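Local coordinates for SVS_variant_AS1 (Streptomyces sp. CWA1, PDB 6TJA), which probably cyclises geranylgeranyl diphosphate to the diterpene spiroviolene or a related product, as an engineered, ancestrally reconstructed class I terpene cyclase, at residues R269-L274 and D338-P343; L277-R282 and W354-L359. All blocks are in the same frame, centred on the assembly; numbering follows the deposited sequence.

Interaction 1: residues R269-L274 and D338-P343; sequences RDRILL and DSSPSP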
ATOM      1  N   ARG A 269       7.709  10.132 -23.130  1.00 26.92           N
ATOM      2  CA  ARG A 269       6.915  10.933 -22.155  1.00 28.45           C
ATOM      3  C   ARG A 269       5.728  11.528 -22.912  1.00 27.13           C
ATOM      4  O   ARG A 269       4.582  11.427 -22.433  1.00 29.87           O
ATOM      5  CB  ARG A 269       7.832  11.967 -21.478  1.00 29.56           C
ATOM      6  CG  ARG A 269       7.148  12.964 -20.550  1.00 29.87           C
ATOM      7  CD  ARG A 269       6.634  14.132 -21.349  1.00 31.51           C
ATOM      8  NE  ARG A 269       6.042  15.199 -20.550  1.00 33.35           N
ATOM      9  CZ  ARG A 269       5.209  16.106 -21.036  1.00 31.20           C
ATOM     10  NH1 ARG A 269       4.860  16.072 -22.312  1.00 29.67           N
ATOM     11  NH2 ARG A 269       4.717  17.040 -20.245  1.00 34.82           N
ATOM     12  N   ASP A 270       5.998  12.064 -24.099  1.00 26.20           N
ATOM     13  CA  ASP A 270       4.975  12.660 -24.983  1.00 27.43           C
ATOM     14  C   ASP A 270       3.985  11.573 -25.437  1.00 28.74           C
ATOM     15  O   ASP A 270       2.781  11.834 -25.463  1.00 26.57           O
ATOM     16  CB  ASP A 270       5.649  13.370 -26.151  1.00 27.99           C
ATOM     17  CG  ASP A 270       6.289  14.707 -25.813  1.00 25.27           C
ATOM     18  OD1 ASP A 270       6.207  15.152 -24.649  1.00 25.71           O
ATOM     19  OD2 ASP A 270       6.890  15.275 -26.725  1.00 24.19           O
ATOM     20  N   ARG A 271       4.465  10.373 -25.740  1.00 29.85           N
ATOM     21  CA  ARG A 271       3.574   9.261 -26.130  1.00 30.90           C
ATOM     22  C   ARG A 271       2.592   9.004 -24.972  1.00 28.79           C
ATOM     23  O   ARG A 271       1.394   8.841 -25.237  1.00 27.34           O
ATOM     24  CB  ARG A 271       4.421   8.053 -26.541  1.00 35.75           C
ATOM     25  CG  ARG A 271       3.572   6.821 -26.795  1.00 44.13           C
ATOM     26  CD  ARG A 271       4.325   5.545 -27.094  1.00 43.66           C
ATOM     27  NE  ARG A 271       5.334   5.661 -28.138  1.00 44.30           N
ATOM     28  CZ  ARG A 271       5.650   4.683 -28.986  1.00 33.75           C
ATOM     29  NH1 ARG A 271       4.964   3.568 -29.000  1.00 29.83           N
ATOM     30  NH2 ARG A 271       6.617   4.848 -29.860  1.00 35.62           N
ATOM     31  N   ILE A 272       3.065   8.994 -23.721  1.00 27.25           N
ATOM     32  CA  ILE A 272       2.215   8.697 -22.534  1.00 25.78           C
ATOM     33  C   ILE A 272       1.208   9.844 -22.350  1.00 26.55           C
ATOM     34  O   ILE A 272       0.032   9.550 -22.087  1.00 25.21           O
ATOM     35  CB  ILE A 272       3.056   8.450 -21.272  1.00 25.33           C
ATOM     36  CG1 ILE A 272       3.958   7.229 -21.424  1.00 25.54           C
ATOM     37  CG2 ILE A 272       2.165   8.305 -20.055  1.00 24.77           C
ATOM     38  CD1 ILE A 272       5.020   7.117 -20.342  1.00 25.82           C
ATOM     39  N   LEU A 273       1.615  11.102 -22.525  1.00 28.65           N
ATOM     40  CA  LEU A 273       0.661  12.235 -22.384  1.00 28.66           C
ATOM     41  C   LEU A 273      -0.417  12.158 -23.474  1.00 29.21           C
ATOM     42  O   LEU A 273      -1.565  12.371 -23.148  1.00 26.04           O
ATOM     43  CB  LEU A 273       1.397  13.571 -22.429  1.00 29.53           C
ATOM     44  CG  LEU A 273       0.497  14.777 -22.194  1.00 27.24           C
ATOM     45  CD1 LEU A 273      -0.339  14.599 -20.930  1.00 28.94           C
ATOM     46  CD2 LEU A 273       1.343  16.020 -22.102  1.00 29.26           C
ATOM     47  N   LEU A 274      -0.071  11.800 -24.704  1.00 32.39           N
ATOM     48  CA  LEU A 274      -1.061  11.605 -25.804  1.00 34.98           C
ATOM     49  C   LEU A 274      -2.071  10.500 -25.455  1.00 31.35           C
ATOM     50  O   LEU A 274      -3.273  10.682 -25.710  1.00 29.80           O
ATOM     51  CB  LEU A 274      -0.325  11.259 -27.099  1.00 40.73           C
ATOM     52  CG  LEU A 274      -0.432  12.305 -28.207  1.00 51.51           C
ATOM     53  CD1 LEU A 274      -0.160  13.718 -27.703  1.00 51.07           C
ATOM     54  CD2 LEU A 274       0.529  11.958 -29.326  1.00 58.25           C
ATOM     55  N   ASP A 338       6.540  12.670 -30.524  1.00 43.75           N
ATOM     56  CA  ASP A 338       6.223  11.303 -30.989  1.00 46.29           C
ATOM     57  C   ASP A 338       4.709  11.150 -30.867  1.00 43.26           C
ATOM     58  O   ASP A 338       4.194  11.470 -29.781  1.00 44.42           O
ATOM     59  CB  ASP A 338       7.018  10.275 -30.170  1.00 48.34           C
ATOM     60  CG  ASP A 338       6.726   8.820 -30.504  1.00 51.99           C
ATOM     61  OD1 ASP A 338       6.229   8.571 -31.606  1.00 57.56           O
ATOM     62  OD2 ASP A 338       6.985   7.948 -29.649  1.00 54.75           O
ATOM     63  N   SER A 339       4.056  10.659 -31.893  1.00 42.00           N
ATOM     64  CA  SER A 339       2.630  10.529 -31.889  1.00 45.32           C
ATOM     65  C   SER A 339       2.111   9.128 -31.949  1.00 42.97           C
ATOM     66  O   SER A 339       0.958   8.951 -32.145  1.00 45.39           O
ATOM     67  CB  SER A 339       2.063  11.277 -33.074  1.00 50.77           C
ATOM     68  OG  SER A 339       1.851  12.608 -32.745  1.00 57.47           O
ATOM     69  N   SER A 340       2.949   8.132 -31.777  1.00 42.19           N
ATOM     70  CA  SER A 340       2.470   6.769 -31.827  1.00 42.43           C
ATOM     71  C   SER A 340       1.421   6.500 -30.797  1.00 43.05           C
ATOM     72  O   SER A 340       1.565   6.858 -29.680  1.00 41.76           O
ATOM     73  CB  SER A 340       3.588   5.795 -31.634  1.00 41.23           C
ATOM     74  OG  SER A 340       4.633   6.134 -32.472  1.00 47.69           O
ATOM     75  N   PRO A 341       0.366   5.833 -31.204  1.00 43.64           N
ATOM     76  CA  PRO A 341      -0.787   5.457 -30.413  1.00 45.94           C
ATOM     77  C   PRO A 341      -0.722   4.048 -29.810  1.00 45.32           C
ATOM     78  O   PRO A 341      -1.719   3.540 -29.401  1.00 40.16           O
ATOM     79  CB  PRO A 341      -1.890   5.522 -31.441  1.00 45.70           C
ATOM     80  CG  PRO A 341      -1.229   5.053 -32.661  1.00 44.49           C
ATOM     81  CD  PRO A 341       0.156   5.556 -32.622  1.00 44.34           C
ATOM     82  N   SER A 342       0.422   3.421 -29.790  1.00 41.83           N
ATOM     83  CA  SER A 342       0.485   2.114 -29.205  1.00 42.79           C
ATOM     84  C   SER A 342       1.338   2.113 -27.954  1.00 37.21           C
ATOM     85  O   SER A 342       2.017   3.070 -27.693  1.00 35.27           O
ATOM     86  CB  SER A 342       1.028   1.142 -30.224  1.00 45.59           C
ATOM     87  OG  SER A 342       2.076   1.682 -30.936  1.00 48.49           O
ATOM     88  N   PRO A 343       1.387   1.004 -27.249  1.00 32.61           N
ATOM     89  CA  PRO A 343       2.263   0.925 -26.103  1.00 31.12           C
ATOM     90  C   PRO A 343       3.738   1.155 -26.439  1.00 30.90           C
ATOM     91  O   PRO A 343       4.244   0.871 -27.482  1.00 27.15           O
ATOM     92  CB  PRO A 343       2.074  -0.504 -25.650  1.00 30.05           C
ATOM     93  CG  PRO A 343       0.712  -0.803 -26.000  1.00 30.93           C
ATOM     94  CD  PRO A 343       0.477  -0.132 -27.299  1.00 32.72           C
TER
HETATM   95  O   HOH W   1       0.010   7.011 -27.292  1.00 34.86           O
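Arg271 reaches out from its helix and takes hold of Asp338 side-on, NE and NH2 both closing on the single oxygen OD2. The NH2 to OD2 arm of this salt bridge measures 3.1 Å and uses the syn lone pair, whereas NE comes from above the carboxylate plane. The two flat groups are steeply turned, 68° apart. Farther round the guanidinium edge, NH1 donates to the Ser342 carbonyl O at 3.3 Å, above the plane of that carbonyl. The side chain runs out extended and then bends at its third torsion (chi3 -51°), which swings the guanidinium along the loop. Ser340 CB sits over the centre of one guanidinium face, 3.5 Å above it. The hydroxyl of Ser340 meets the other carboxylate oxygen, OG to Asp338 OD1 at 3.0 Å, so the aspartate is held from both its oxygens. A water bridges the backbones, donating to Arg271 O and, at 2.9 Å, to Ser340 O. Outside this polar core, the CG methylene of Arg271 rests on Ser340 O, and Leu274 CD2 packs on Ser339 CA at 3.6 Å. Asp270, one residue back, binds Arg269 and, just before the loop segment, Ser337. Replacing Arg271 with a leucine would probably leave the Asp338 carboxylate without its counter-charge and the Ser342 carbonyl without this donor. With no regular secondary structure in 338-343, one arginine spanning a carboxylate and a backbone carbonyl fastens this irregular chain to helix 258-283, a largely polar attachment at the protein surface.

Interaction 2: residues L277-R282 and W354-L359; sequences LELHDR and WDDALL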
ATOM      1  N   LEU A 277      -4.438  11.970 -22.903  1.00 26.10           N
ATOM      2  CA  LEU A 277      -5.397  12.864 -23.491  1.00 29.95           C
ATOM      3  C   LEU A 277      -6.482  12.106 -24.234  1.00 30.40           C
ATOM      4  O   LEU A 277      -7.631  12.447 -24.154  1.00 26.48           O
ATOM      5  CB  LEU A 277      -4.724  13.878 -24.399  1.00 29.36           C
ATOM      6  CG  LEU A 277      -3.729  14.801 -23.744  1.00 30.76           C
ATOM      7  CD1 LEU A 277      -2.853  15.443 -24.761  1.00 30.33           C
ATOM      8  CD2 LEU A 277      -4.361  15.803 -22.832  1.00 30.06           C
ATOM      9  N   GLU A 278      -6.072  11.082 -24.952  1.00 28.73           N
ATOM     10  CA  GLU A 278      -6.991  10.257 -25.682  1.00 30.99           C
ATOM     11  C   GLU A 278      -7.948   9.543 -24.733  1.00 28.13           C
ATOM     12  O   GLU A 278      -9.120   9.663 -24.888  1.00 28.47           O
ATOM     13  CB  GLU A 278      -6.263   9.325 -26.646  1.00 35.77           C
ATOM     14  CG  GLU A 278      -7.125   8.253 -27.248  1.00 42.21           C
ATOM     15  CD  GLU A 278      -6.374   7.260 -28.118  1.00 49.13           C
ATOM     16  OE1 GLU A 278      -5.529   6.507 -27.644  1.00 49.35           O
ATOM     17  OE2 GLU A 278      -6.646   7.208 -29.305  1.00 55.87           O
ATOM     18  N   LEU A 279      -7.446   8.864 -23.716  1.00 28.20           N
ATOM     19  CA  LEU A 279      -8.360   8.169 -22.757  1.00 26.64           C
ATOM     20  C   LEU A 279      -9.235   9.198 -22.021  1.00 27.47           C
ATOM     21  O   LEU A 279     -10.407   8.922 -21.731  1.00 29.69           O
ATOM     22  CB  LEU A 279      -7.518   7.342 -21.791  1.00 24.94           C
ATOM     23  CG  LEU A 279      -8.316   6.503 -20.796  1.00 24.15           C
ATOM     24  CD1 LEU A 279      -9.414   5.698 -21.480  1.00 24.50           C
ATOM     25  CD2 LEU A 279      -7.400   5.577 -20.044  1.00 22.97           C
ATOM     26  N   HIS A 280      -8.689  10.362 -21.702  1.00 29.13           N
ATOM     27  CA  HIS A 280      -9.424  11.402 -20.944  1.00 31.60           C
ATOM     28  C   HIS A 280     -10.667  11.796 -21.753  1.00 30.10           C
ATOM     29  O   HIS A 280     -11.760  11.873 -21.172  1.00 27.12           O
ATOM     30  CB  HIS A 280      -8.526  12.605 -20.612  1.00 33.36           C
ATOM     31  CG  HIS A 280      -9.313  13.740 -20.050  1.00 32.92           C
ATOM     32  ND1 HIS A 280     -10.011  14.617 -20.855  1.00 33.08           N
ATOM     33  CD2 HIS A 280      -9.610  14.065 -18.773  1.00 32.99           C
ATOM     34  CE1 HIS A 280     -10.649  15.483 -20.086  1.00 34.22           C
ATOM     35  NE2 HIS A 280     -10.444  15.143 -18.804  1.00 30.81           N
ATOM     36  N   ASP A 281     -10.506  11.991 -23.059  1.00 31.02           N
ATOM     37  CA  ASP A 281     -11.582  12.481 -23.962  1.00 34.07           C
ATOM     38  C   ASP A 281     -12.678  11.415 -24.078  1.00 35.59           C
ATOM     39  O   ASP A 281     -13.828  11.794 -24.265  1.00 37.90           O
ATOM     40  CB  ASP A 281     -10.982  12.970 -25.288  1.00 36.34           C
ATOM     41  CG  ASP A 281     -10.356  14.360 -25.190  1.00 36.86           C
ATOM     42  OD1 ASP A 281     -10.333  14.924 -24.076  1.00 38.69           O
ATOM     43  OD2 ASP A 281      -9.883  14.876 -26.222  1.00 44.26           O
ATOM     44  N   ARG A 282     -12.355  10.132 -23.905  1.00 38.16           N
ATOM     45  CA  ARG A 282     -13.346   9.024 -23.994  1.00 34.95           C
ATOM     46  C   ARG A 282     -14.114   8.925 -22.670  1.00 34.20           C
ATOM     47  O   ARG A 282     -15.314   8.638 -22.681  1.00 36.33           O
ATOM     48  CB  ARG A 282     -12.599   7.756 -24.406  1.00 39.74           C
ATOM     49  CG  ARG A 282     -13.408   6.478 -24.309  1.00 46.22           C
ATOM     50  CD  ARG A 282     -12.719   5.307 -25.013  1.00 43.92           C
ATOM     51  NE  ARG A 282     -11.812   4.482 -24.214  1.00 42.95           N
ATOM     52  CZ  ARG A 282     -12.136   3.800 -23.100  1.00 41.31           C
ATOM     53  NH1 ARG A 282     -13.343   3.876 -22.556  1.00 40.21           N
ATOM     54  NH2 ARG A 282     -11.227   3.048 -22.506  1.00 42.73           N
ATOM     55  N   TRP A 354      -3.152   1.121 -22.856  1.00 27.95           N
ATOM     56  CA  TRP A 354      -3.612   1.223 -24.268  1.00 28.81           C
ATOM     57  C   TRP A 354      -4.644   0.144 -24.614  1.00 30.17           C
ATOM     58  O   TRP A 354      -4.996   0.095 -25.793  1.00 28.60           O
ATOM     59  CB  TRP A 354      -2.412   1.100 -25.220  1.00 28.06           C
ATOM     60  CG  TRP A 354      -1.580   2.332 -25.330  1.00 28.48           C
ATOM     61  CD1 TRP A 354      -1.740   3.356 -26.228  1.00 32.04           C
ATOM     62  CD2 TRP A 354      -0.459   2.691 -24.499  1.00 29.00           C
ATOM     63  NE1 TRP A 354      -0.792   4.329 -26.022  1.00 29.49           N
ATOM     64  CE2 TRP A 354       0.015   3.944 -24.976  1.00 28.89           C
ATOM     65  CE3 TRP A 354       0.182   2.087 -23.407  1.00 27.16           C
ATOM     66  CZ2 TRP A 354       1.119   4.569 -24.401  1.00 28.82           C
ATOM     67  CZ3 TRP A 354       1.261   2.716 -22.832  1.00 26.34           C
ATOM     68  CH2 TRP A 354       1.726   3.940 -23.327  1.00 30.20           C
ATOM     69  N   ASP A 355      -5.027  -0.723 -23.662  1.00 29.26           N
ATOM     70  CA  ASP A 355      -5.937  -1.879 -23.873  1.00 31.75           C
ATOM     71  C   ASP A 355      -7.366  -1.456 -23.508  1.00 32.33           C
ATOM     72  O   ASP A 355      -7.732  -1.599 -22.351  1.00 36.49           O
ATOM     73  CB  ASP A 355      -5.429  -3.066 -23.053  1.00 32.74           C
ATOM     74  CG  ASP A 355      -6.224  -4.345 -23.216  1.00 32.08           C
ATOM     75  OD1 ASP A 355      -7.331  -4.260 -23.767  1.00 29.93           O
ATOM     76  OD2 ASP A 355      -5.706  -5.423 -22.797  1.00 29.14           O
ATOM     77  N   ASP A 356      -8.149  -0.952 -24.455  1.00 34.11           N
ATOM     78  CA  ASP A 356      -9.494  -0.366 -24.179  1.00 37.22           C
ATOM     79  C   ASP A 356     -10.500  -1.429 -23.720  1.00 36.95           C
ATOM     80  O   ASP A 356     -11.424  -1.088 -22.935  1.00 35.96           O
ATOM     81  CB  ASP A 356      -9.996   0.440 -25.377  1.00 37.48           C
ATOM     82  CG  ASP A 356      -9.303   1.798 -25.465  1.00 43.89           C
ATOM     83  OD1 ASP A 356      -9.216   2.500 -24.395  1.00 36.60           O
ATOM     84  OD2 ASP A 356      -8.814   2.131 -26.579  1.00 47.83           O
ATOM     85  N   ALA A 357     -10.309  -2.683 -24.106  1.00 37.27           N
ATOM     86  CA  ALA A 357     -11.229  -3.770 -23.708  1.00 44.64           C
ATOM     87  C   ALA A 357     -11.087  -4.023 -22.201  1.00 43.29           C
ATOM     88  O   ALA A 357     -12.074  -4.410 -21.547  1.00 49.80           O
ATOM     89  CB  ALA A 357     -10.955  -5.010 -24.527  1.00 45.82           C
ATOM     90  N   LEU A 358      -9.881  -3.816 -21.681  1.00 43.62           N
ATOM     91  CA  LEU A 358      -9.534  -4.028 -20.259  1.00 44.32           C
ATOM     92  C   LEU A 358      -9.994  -2.809 -19.440  1.00 39.43           C
ATOM     93  O   LEU A 358     -10.253  -2.981 -18.270  1.00 39.97           O
ATOM     94  CB  LEU A 358      -8.025  -4.267 -20.214  1.00 48.68           C
ATOM     95  CG  LEU A 358      -7.476  -4.850 -18.916  1.00 59.27           C
ATOM     96  CD1 LEU A 358      -6.424  -5.918 -19.213  1.00 64.90           C
ATOM     97  CD2 LEU A 358      -6.905  -3.748 -18.036  1.00 54.84           C
ATOM     98  N   LEU A 359     -10.142  -1.645 -20.078  1.00 41.07           N
ATOM     99  CA  LEU A 359     -10.470  -0.322 -19.475  1.00 41.46           C
ATOM    100  C   LEU A 359     -11.960   0.034 -19.700  1.00 49.18           C
ATOM    101  O   LEU A 359     -12.896  -0.718 -19.999  1.00 50.02           O
ATOM    102  CB  LEU A 359      -9.572   0.733 -20.142  1.00 35.04           C
ATOM    103  CG  LEU A 359      -8.062   0.533 -20.019  1.00 33.96           C
ATOM    104  CD1 LEU A 359      -7.289   1.592 -20.803  1.00 31.05           C
ATOM    105  CD2 LEU A 359      -7.634   0.538 -18.561  1.00 34.66           C
TER
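Arg282 and Asp356 form the charged part of this contact, a salt bridge in which NH2 lies 2.8 Å from OD1. NE adds a weak hydrogen bond to the same oxygen. The two side chains run antiparallel, side by side, with the guanidinium and carboxylate planes nearly perpendicular at 88°, and NH2 meets OD1 on its anti side, well out of the carboxylate plane. A bend at the third torsion of Arg282 (chi3 90°) turns NE and NH2 together onto that oxygen. Asp356 OD1 has its strongest polar partner in Arg275, a residue earlier on the same helix, so two arginines share one carboxylate oxygen, which would probably favour its charged form.

The apolar part is small. Leu279 CD2 touches Leu359 CD1 at 4.1 Å, and Leu359 CB lies at the edge of the Arg282 guanidinium, in its plane, 3.7 Å from NH2.

Within the fold, the last modelled residues of the chain lie against the C-terminal part of helix 258-283. Leu279 also packs on Leu216 and Met219 of helix 211-231, while Leu359 reaches Pro211 at the start of that helix; Leu358 touches Pro117 of the second subunit.

Overall arrangement
Interactions 1 and 2 share helix 258-283, and their centres lie about 13 Å apart on the same side of the chain's centre. Both helical segments come first in sequence; the chain then passes through helix 289-309 before 338-343 and 354-359 return to the earlier helix in the same order. The C-terminal tail thus follows that helix toward its C-terminal end. Trp354 joins the two sites: its ring packs against Pro341, Ser342 and Pro343, with CZ2 4.1 Å from Arg271 CG. Together the contacts lay a loop-rich tail along the outside of an all-helical terpene synthase fold, held by an arginine–aspartate pair at each site.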